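Local coordinates for protein frutapin (Artocarpus altilis, PDB 5KRP) that is a breadfruit lectin that binds carbohydrates, probably mannose-type sugars, through a jacalin-like beta-prism domain, at residues I38-S42 and S55-S59; W11-G15 and R93-V97; S59-Y63 and G138-D142. All blocks are in the same frame, centred on the assembly; numbering follows the deposited sequence.

Contact 1 of 3, residues I38-S42 and S55-S59; sequences IGSFS and SKHTS
The carbonyl oxygen of His57 takes two hydrogen bonds, from Phe41 N and a water, where the loop 55-59 lies against the start of strand 38-47. Phe41 N donates to His57 O at 3.0 Å, approaching from above the carbonyl plane. The water donates to the same oxygen and also to Gly39 O, so it bridges the two backbones. Beside these bonds lies a CA-H...O contact, with Ser40 CA 3.2 Å from His57 O. The two segments run nearly antiparallel, yet only part of the expected backbone pairing forms: the return bond from His57 N to Phe41 O is weak, at 3.4 Å and bent to 130°.

Serine side chains take over much of the remaining pairing. Ser40 OG, turned beside its own backbone N with chi1 -61°, accepts Ser59 N at 2.9 Å in a bond that is almost straight (165°). Ser42 OG can likewise accept from His57 N, though less certainly, because Ser42 has two conformers and this bond belongs to one of them. Next to these bonds the packing is close. Gly39 has no side chain, and Ser59 CB lies 3.5 Å from Gly39 C. The imidazole of His57 meets Phe41 O at its edge, near the ring plane, with His57 CD2 3.3 Å from that oxygen. Its nitrogens are engaged elsewhere, NE2 with Asp21 and ND1 with a glycerol, probably from the crystallisation liquor, while Trp19 stacks on the ring.

This is a worked case of a loop held to a strand by mixed means. Where backbone geometry departs from regular sheet pairing, hydroxyl groups and a water supply acceptors and donors, and the imidazole is held by Asp21 and Trp19, outside both segments.

Contact 2 of 3, residues W11-G15 and R93-V97; sequences WGGPG and RTPVV
Gly13 presses its backbone onto Pro95 at the tight centre of this contact: Gly13 CA lies 3.2 Å from Pro95 O and makes a CA-H...O contact with it. Pro95 CB adds to the fit, reaching 4.0 Å from Gly13 CA. With no side chain on Gly13, the two backbones can come this close. Gly12, just before it, has phi 131°, where a side chain would be jammed against the preceding carbonyl oxygen. Deeper in, the CG2 methyl of Val97 rests 3.8 Å from Trp11 O. The indole of Trp11 itself leads away from this pairing: NE1 donates to Asn122 O of the second subunit, and the ring packs on Pro124 of that subunit and stacks with Phe121 of its own chain.

Packing relaxes toward the other end, where water does the joining. One water accepts from Gly15 N at 2.9 Å and from Thr94 OG1 at 2.7 Å, and donates to Pro95 O at 2.8 Å. With chi1 -164°, Thr94 OG1 points away from its backbone N, toward the water. Thr94 OG1 also lies 3.6 Å from Pro14 CD, the two side chains sliding past each other in opposite directions. Beside them the proline rings make a looser apolar contact, Pro14 CD to Pro95 CD at 4.3 Å.

Around the turn, Gly13 is tied by its backbone to Asp142, and its carbonyl accepts from Arg136 NE. A glycerol lies beside the Thr94 side chain. This grouping of a glycine-rich turn, a strand of another sheet and an aspartate at the start of strand 141-149 is consistent with the sugar-binding end of a jacalin-like beta-prism.

Contact 3 of 3, residues S59-Y63 and G138-D142; sequences SKLPY and GDLLD
Ser59 OG reaches across to Asp139 O and both gives and takes a hydrogen bond. It donates to that carbonyl at a short 2.5 Å, almost in line with the carbonyl (C=O...OG angle 160°), and it accepts Leu61 N at 3.1 Å. The second bond, from the backbone nitrogen two residues on, makes an ST turn, so one hydroxyl both shapes its own loop and ties it to the facing loop.

The neighbouring backbone polar groups are joined through water. One water accepts from Lys60 N and donates to Gly138 O, while Gly138 N is satisfied within its own turn by Leu140 O. Farther out, the Lys60 chain runs extended beyond CG and crosses Asp139. Lys60 NZ forms a salt bridge with OD1 of Asp139 at 3.4 Å, a rather long one, and Lys60 CE lies nearer still, 3.2 Å from Asp139 OD1. A second water accepts from NZ and donates to Asp139 OD2, so OD1 meets NZ directly and OD2 through the water. A crystal neighbour also touches Lys60.

An apolar patch adjoins these bonds. Leu140 CD2 meets Leu61 CD1 at 3.7 Å. Leu140 CD2 is also 3.2 Å from Tyr63 OH, and the Leu140 and Tyr63 side chains cross at about a right angle. Leu61 CB covers part of one face of the tyrosine ring, 4.0 Å above its plane.

Bound glycerol engages Asp139 N and Leu140 N in the turn, and Asp142 OD2 at the start of strand 141-149. The sequence from Gly138 to Asp142 fits the Gly-X-X-X-Asp motif of jacalin-like lectins, and the glycerol is consistent with its role as the primary carbohydrate site.

How the contacts relate
All three contacts are partly buried and cluster toward one end of the beta-prism, but their chemistry differs. Contact 1, nearest the chain centre, relies mainly on backbone and serine bonds; contact 2 combines close glycine-proline packing with one shared water; contact 3 adds a salt bridge and an apolar patch. Contacts 1 and 3 use the same loop between strands 50-53 and 64-69 and share Ser59. Contacts 2 and 3 reach one sheet through its neighbouring strands 6-12 and 141-149, and meet where Gly13 N probably bonds Asp142 O, joining the probable sugar-site loops. Ile38 links contact 1 to both others, probably bonding through N to Val97 O and through O to Leu141 N.

Contact 1 of 3, residues I38-S42 and S55-S59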
loop_
_atom_site.group_PDB
_atom_site.type_symbol
_atom_site.label_atom_id
_atom_site.label_comp_id
_atom_site.label_asym_id
_atom_site.label_seq_id
_atom_site.Cartn_x
_atom_site.Cartn_y
_atom_site.Cartn_z
ATOM N N ILE A 38 -24.747 10.292 -18.219
ATOM C CA ILE A 38 -23.968 9.141 -18.612
ATOM C C ILE A 38 -24.783 7.869 -18.488
ATOM O O ILE A 38 -25.465 7.622 -17.449
ATOM C CB ILE A 38 -22.674 9.034 -17.694
ATOM C CG1 ILE A 38 -21.867 10.318 -17.690
ATOM C CG2 ILE A 38 -21.884 7.783 -18.063
ATOM C CD1 ILE A 38 -21.286 10.760 -19.000
ATOM N N GLY A 39 -24.712 7.038 -19.546
ATOM C CA GLY A 39 -25.348 5.749 -19.651
ATOM C C GLY A 39 -24.370 4.601 -19.350
ATOM O O GLY A 39 -24.191 4.199 -18.222
ATOM N N SER A 40 -23.788 4.020 -20.391
ATOM C CA SER A 40 -22.924 2.865 -20.254
ATOM C C SER A 40 -21.543 3.301 -19.714
ATOM O O SER A 40 -21.099 4.399 -19.936
ATOM C CB SER A 40 -22.730 2.240 -21.619
ATOM O OG SER A 40 -23.983 1.801 -22.196
ATOM N N PHE A 41 -20.864 2.357 -19.106
ATOM C CA PHE A 41 -19.530 2.547 -18.615
ATOM C C PHE A 41 -18.887 1.183 -18.517
ATOM O O PHE A 41 -19.322 0.294 -17.772
ATOM C CB PHE A 41 -19.551 3.269 -17.245
ATOM C CG PHE A 41 -18.157 3.659 -16.757
ATOM C CD1 PHE A 41 -17.377 2.746 -16.067
ATOM C CD2 PHE A 41 -17.633 4.902 -17.035
ATOM C CE1 PHE A 41 -16.096 3.151 -15.567
ATOM C CE2 PHE A 41 -16.366 5.273 -16.604
ATOM C CZ PHE A 41 -15.609 4.408 -15.895
ATOM N N SER A 42 -17.808 1.010 -19.238
ATOM C CA SER A 42 -17.016 -0.229 -19.144
ATOM C C SER A 42 -15.541 0.062 -19.431
ATOM O O SER A 42 -15.216 1.031 -20.103
ATOM C CB SER A 42 -17.552 -1.305 -20.121
ATOM O OG SER A 42 -18.995 -1.406 -20.140
ATOM N N SER A 55 -16.290 -6.280 -16.862
ATOM C CA SER A 55 -17.669 -6.521 -17.171
ATOM C C SER A 55 -18.253 -5.272 -17.765
ATOM O O SER A 55 -17.931 -4.182 -17.376
ATOM C CB SER A 55 -18.481 -6.882 -15.915
ATOM O OG SER A 55 -18.064 -8.105 -15.333
ATOM N N LYS A 56 -19.169 -5.449 -18.703
ATOM C CA LYS A 56 -19.925 -4.322 -19.265
ATOM C C LYS A 56 -21.001 -3.838 -18.298
ATOM O O LYS A 56 -21.622 -4.630 -17.611
ATOM C CB LYS A 56 -20.565 -4.756 -20.613
ATOM C CG LYS A 56 -19.599 -5.227 -21.672
ATOM C CD LYS A 56 -18.735 -4.075 -22.152
ATOM C CE LYS A 56 -17.750 -4.429 -23.284
ATOM N NZ LYS A 56 -16.386 -3.782 -23.066
ATOM N N HIS A 57 -21.153 -2.540 -18.174
ATOM C CA HIS A 57 -22.256 -1.913 -17.395
ATOM C C HIS A 57 -23.014 -1.005 -18.392
ATOM O O HIS A 57 -22.895 0.222 -18.434
ATOM C CB HIS A 57 -21.676 -1.163 -16.176
ATOM C CG HIS A 57 -20.640 -1.992 -15.465
ATOM N ND1 HIS A 57 -20.989 -3.118 -14.764
ATOM C CD2 HIS A 57 -19.300 -1.860 -15.328
ATOM C CE1 HIS A 57 -19.899 -3.689 -14.268
ATOM N NE2 HIS A 57 -18.863 -2.958 -14.612
ATOM N N THR A 58 -23.806 -1.693 -19.204
ATOM C CA THR A 58 -24.401 -1.117 -20.382
ATOM C C THR A 58 -25.751 -0.503 -20.000
ATOM O O THR A 58 -26.555 -1.140 -19.284
ATOM C CB THR A 58 -24.560 -2.244 -21.429
ATOM O OG1 THR A 58 -23.243 -2.721 -21.783
ATOM C CG2 THR A 58 -25.230 -1.737 -22.711
ATOM N N SER A 59 -26.009 0.696 -20.506
ATOM C CA SER A 59 -27.305 1.331 -20.423
ATOM C C SER A 59 -28.156 0.883 -21.659
ATOM O O SER A 59 -27.633 0.733 -22.781
ATOM C CB SER A 59 -27.159 2.879 -20.456
ATOM O OG SER A 59 -28.464 3.433 -20.729
HETATM O O HOH W 1 -23.081 2.313 -16.413
#

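Contact 2 of 3, residues W11-G15 and R93-V97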
loop_
_atom_site.group_PDB
_atom_site.type_symbol
_atom_site.label_atom_id
_atom_site.label_comp_id
_atom_site.label_asym_id
_atom_site.label_seq_id
_atom_site.Cartn_x
_atom_site.Cartn_y
_atom_site.Cartn_z
ATOM N N TRP A 11 -19.562 8.947 -6.176
ATOM C CA TRP A 11 -20.273 10.217 -6.434
ATOM C C TRP A 11 -21.495 9.872 -7.272
ATOM O O TRP A 11 -21.377 9.177 -8.283
ATOM C CB TRP A 11 -19.381 11.196 -7.205
ATOM C CG TRP A 11 -18.217 11.684 -6.296
ATOM C CD1 TRP A 11 -18.220 12.698 -5.410
ATOM C CD2 TRP A 11 -16.887 11.127 -6.263
ATOM N NE1 TRP A 11 -16.967 12.848 -4.831
ATOM C CE2 TRP A 11 -16.134 11.887 -5.323
ATOM C CE3 TRP A 11 -16.278 10.075 -6.933
ATOM C CZ2 TRP A 11 -14.770 11.609 -5.030
ATOM C CZ3 TRP A 11 -14.932 9.760 -6.658
ATOM C CH2 TRP A 11 -14.186 10.557 -5.699
ATOM N N GLY A 12 -22.670 10.323 -6.829
ATOM C CA GLY A 12 -23.922 10.067 -7.545
ATOM C C GLY A 12 -24.954 9.554 -6.573
ATOM O O GLY A 12 -24.800 9.688 -5.344
ATOM N N GLY A 13 -26.034 8.988 -7.092
ATOM C CA GLY A 13 -27.151 8.597 -6.200
ATOM C C GLY A 13 -27.112 7.145 -5.836
ATOM O O GLY A 13 -26.210 6.401 -6.210
ATOM N N PRO A 14 -28.107 6.689 -5.067
ATOM C CA PRO A 14 -28.137 5.402 -4.479
ATOM C C PRO A 14 -28.830 4.298 -5.304
ATOM O O PRO A 14 -28.855 3.151 -4.870
ATOM C CB PRO A 14 -28.840 5.672 -3.151
ATOM C CG PRO A 14 -29.883 6.679 -3.519
ATOM C CD PRO A 14 -29.222 7.523 -4.609
ATOM N N GLY A 15 -29.458 4.616 -6.400
ATOM C CA GLY A 15 -30.240 3.626 -7.096
ATOM C C GLY A 15 -29.448 2.782 -8.059
ATOM O O GLY A 15 -28.271 2.971 -8.230
ATOM N N ARG A 93 -36.958 10.553 -9.169
ATOM C CA ARG A 93 -36.080 11.710 -9.234
ATOM C C ARG A 93 -34.670 11.450 -8.536
ATOM O O ARG A 93 -34.121 12.259 -7.783
ATOM C CB ARG A 93 -36.766 12.907 -8.637
ATOM C CG ARG A 93 -36.257 14.136 -9.324
ATOM C CD ARG A 93 -37.169 15.323 -9.165
ATOM N NE ARG A 93 -36.387 16.539 -9.332
ATOM C CZ ARG A 93 -35.531 17.022 -8.427
ATOM N NH1 ARG A 93 -35.312 16.382 -7.262
ATOM N NH2 ARG A 93 -34.874 18.157 -8.697
ATOM N N THR A 94 -34.109 10.293 -8.777
ATOM C CA THR A 94 -32.879 9.925 -8.045
ATOM C C THR A 94 -31.631 10.658 -8.724
ATOM O O THR A 94 -31.621 10.773 -9.950
ATOM C CB THR A 94 -32.763 8.444 -8.019
ATOM O OG1 THR A 94 -31.814 8.110 -7.025
ATOM C CG2 THR A 94 -32.422 7.848 -9.384
ATOM N N PRO A 95 -30.665 11.137 -7.950
ATOM C CA PRO A 95 -29.427 11.666 -8.568
ATOM C C PRO A 95 -28.671 10.586 -9.356
ATOM O O PRO A 95 -28.547 9.455 -8.928
ATOM C CB PRO A 95 -28.608 12.141 -7.372
ATOM C CG PRO A 95 -29.624 12.300 -6.240
ATOM C CD PRO A 95 -30.542 11.199 -6.458
ATOM N N VAL A 96 -28.181 10.991 -10.511
ATOM C CA VAL A 96 -27.318 10.207 -11.361
ATOM C C VAL A 96 -26.100 11.002 -11.814
ATOM O O VAL A 96 -25.970 12.214 -11.584
ATOM C CB VAL A 96 -28.088 9.663 -12.627
ATOM C CG1 VAL A 96 -29.312 8.909 -12.239
ATOM C CG2 VAL A 96 -28.441 10.773 -13.593
ATOM N N VAL A 97 -25.178 10.313 -12.492
ATOM C CA VAL A 97 -24.003 10.977 -13.040
ATOM C C VAL A 97 -24.367 11.588 -14.379
ATOM O O VAL A 97 -24.644 10.858 -15.321
ATOM C CB VAL A 97 -22.821 9.983 -13.254
ATOM C CG1 VAL A 97 -21.622 10.697 -13.850
ATOM C CG2 VAL A 97 -22.492 9.263 -11.927
HETATM O O HOH W 2 -29.564 7.022 -8.099
#

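Contact 3 of 3, residues S59-Y63 and G138-D142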
loop_
_atom_site.group_PDB
_atom_site.type_symbol
_atom_site.label_atom_id
_atom_site.label_comp_id
_atom_site.label_asym_id
_atom_site.label_seq_id
_atom_site.Cartn_x
_atom_site.Cartn_y
_atom_site.Cartn_z
ATOM N N SER A 59 -26.009 0.696 -20.506
ATOM C CA SER A 59 -27.305 1.331 -20.423
ATOM C C SER A 59 -28.156 0.883 -21.659
ATOM O O SER A 59 -27.633 0.733 -22.781
ATOM C CB SER A 59 -27.159 2.879 -20.456
ATOM O OG SER A 59 -28.464 3.433 -20.729
ATOM N N LYS A 60 -29.401 0.520 -21.405
ATOM C CA LYS A 60 -30.296 0.106 -22.512
ATOM C C LYS A 60 -30.682 1.294 -23.398
ATOM O O LYS A 60 -31.286 1.075 -24.459
ATOM C CB LYS A 60 -31.550 -0.519 -21.921
ATOM C CG LYS A 60 -32.415 0.555 -21.290
ATOM C CD LYS A 60 -33.561 -0.070 -20.496
ATOM C CE LYS A 60 -34.631 0.977 -20.206
ATOM N NZ LYS A 60 -35.840 0.423 -19.514
ATOM N N LEU A 61 -30.373 2.519 -22.995
ATOM C CA LEU A 61 -30.776 3.710 -23.767
ATOM C C LEU A 61 -29.883 3.943 -24.969
ATOM O O LEU A 61 -28.678 3.767 -24.913
ATOM C CB LEU A 61 -30.818 4.962 -22.868
ATOM C CG LEU A 61 -31.796 4.933 -21.637
ATOM C CD1 LEU A 61 -31.613 6.152 -20.791
ATOM C CD2 LEU A 61 -33.269 4.745 -22.033
ATOM N N PRO A 62 -30.473 4.375 -26.105
ATOM C CA PRO A 62 -29.684 4.660 -27.285
ATOM C C PRO A 62 -28.990 6.023 -27.142
ATOM O O PRO A 62 -29.601 7.115 -27.314
ATOM C CB PRO A 62 -30.713 4.600 -28.449
ATOM C CG PRO A 62 -32.003 4.807 -27.837
ATOM C CD PRO A 62 -31.928 4.473 -26.362
ATOM N N TYR A 63 -27.721 5.949 -26.762
ATOM C CA TYR A 63 -26.945 7.140 -26.461
ATOM C C TYR A 63 -25.776 7.193 -27.455
ATOM O O TYR A 63 -25.558 6.263 -28.221
ATOM C CB TYR A 63 -26.454 7.054 -25.019
ATOM C CG TYR A 63 -27.344 7.667 -23.943
ATOM C CD1 TYR A 63 -28.687 8.158 -24.192
ATOM C CD2 TYR A 63 -26.818 7.831 -22.652
ATOM C CE1 TYR A 63 -29.416 8.732 -23.180
ATOM C CE2 TYR A 63 -27.567 8.443 -21.649
ATOM C CZ TYR A 63 -28.846 8.884 -21.908
ATOM O OH TYR A 63 -29.577 9.486 -20.851
ATOM N N GLY A 138 -28.531 1.565 -13.630
ATOM C CA GLY A 138 -29.903 1.116 -13.905
ATOM C C GLY A 138 -30.106 1.399 -15.384
ATOM O O GLY A 138 -29.479 0.733 -16.209
ATOM N N ASP A 139 -30.979 2.343 -15.699
ATOM C CA ASP A 139 -31.076 2.854 -17.040
ATOM C C ASP A 139 -29.868 3.736 -17.339
ATOM O O ASP A 139 -29.539 3.884 -18.486
ATOM C CB ASP A 139 -32.315 3.698 -17.258
ATOM C CG ASP A 139 -33.620 2.897 -17.196
ATOM O OD1 ASP A 139 -33.625 1.633 -17.191
ATOM O OD2 ASP A 139 -34.655 3.606 -17.089
ATOM N N LEU A 140 -29.273 4.356 -16.294
ATOM C CA LEU A 140 -28.222 5.313 -16.403
ATOM C C LEU A 140 -27.131 4.895 -15.352
ATOM O O LEU A 140 -27.331 3.988 -14.534
ATOM C CB LEU A 140 -28.715 6.717 -16.038
ATOM C CG LEU A 140 -29.751 7.289 -17.038
ATOM C CD1 LEU A 140 -30.294 8.568 -16.495
ATOM C CD2 LEU A 140 -29.163 7.556 -18.385
ATOM N N LEU A 141 -26.013 5.585 -15.411
ATOM C CA LEU A 141 -24.967 5.446 -14.402
ATOM C C LEU A 141 -25.417 6.269 -13.211
ATOM O O LEU A 141 -25.216 7.444 -13.155
ATOM C CB LEU A 141 -23.639 5.989 -15.006
ATOM C CG LEU A 141 -22.436 5.832 -14.055
ATOM C CD1 LEU A 141 -22.212 4.389 -13.775
ATOM C CD2 LEU A 141 -21.203 6.511 -14.599
ATOM N N ASP A 142 -26.014 5.611 -12.230
ATOM C CA ASP A 142 -26.379 6.303 -10.993
ATOM C C ASP A 142 -25.199 6.863 -10.177
ATOM O O ASP A 142 -25.288 7.955 -9.615
ATOM C CB ASP A 142 -27.146 5.332 -10.106
ATOM C CG ASP A 142 -28.498 4.915 -10.691
ATOM O OD1 ASP A 142 -28.549 4.084 -11.629
ATOM O OD2 ASP A 142 -29.547 5.404 -10.190
HETATM O O HOH W 3 -30.229 -0.149 -18.717
HETATM O O HOH W 4 -37.300 2.871 -17.980
#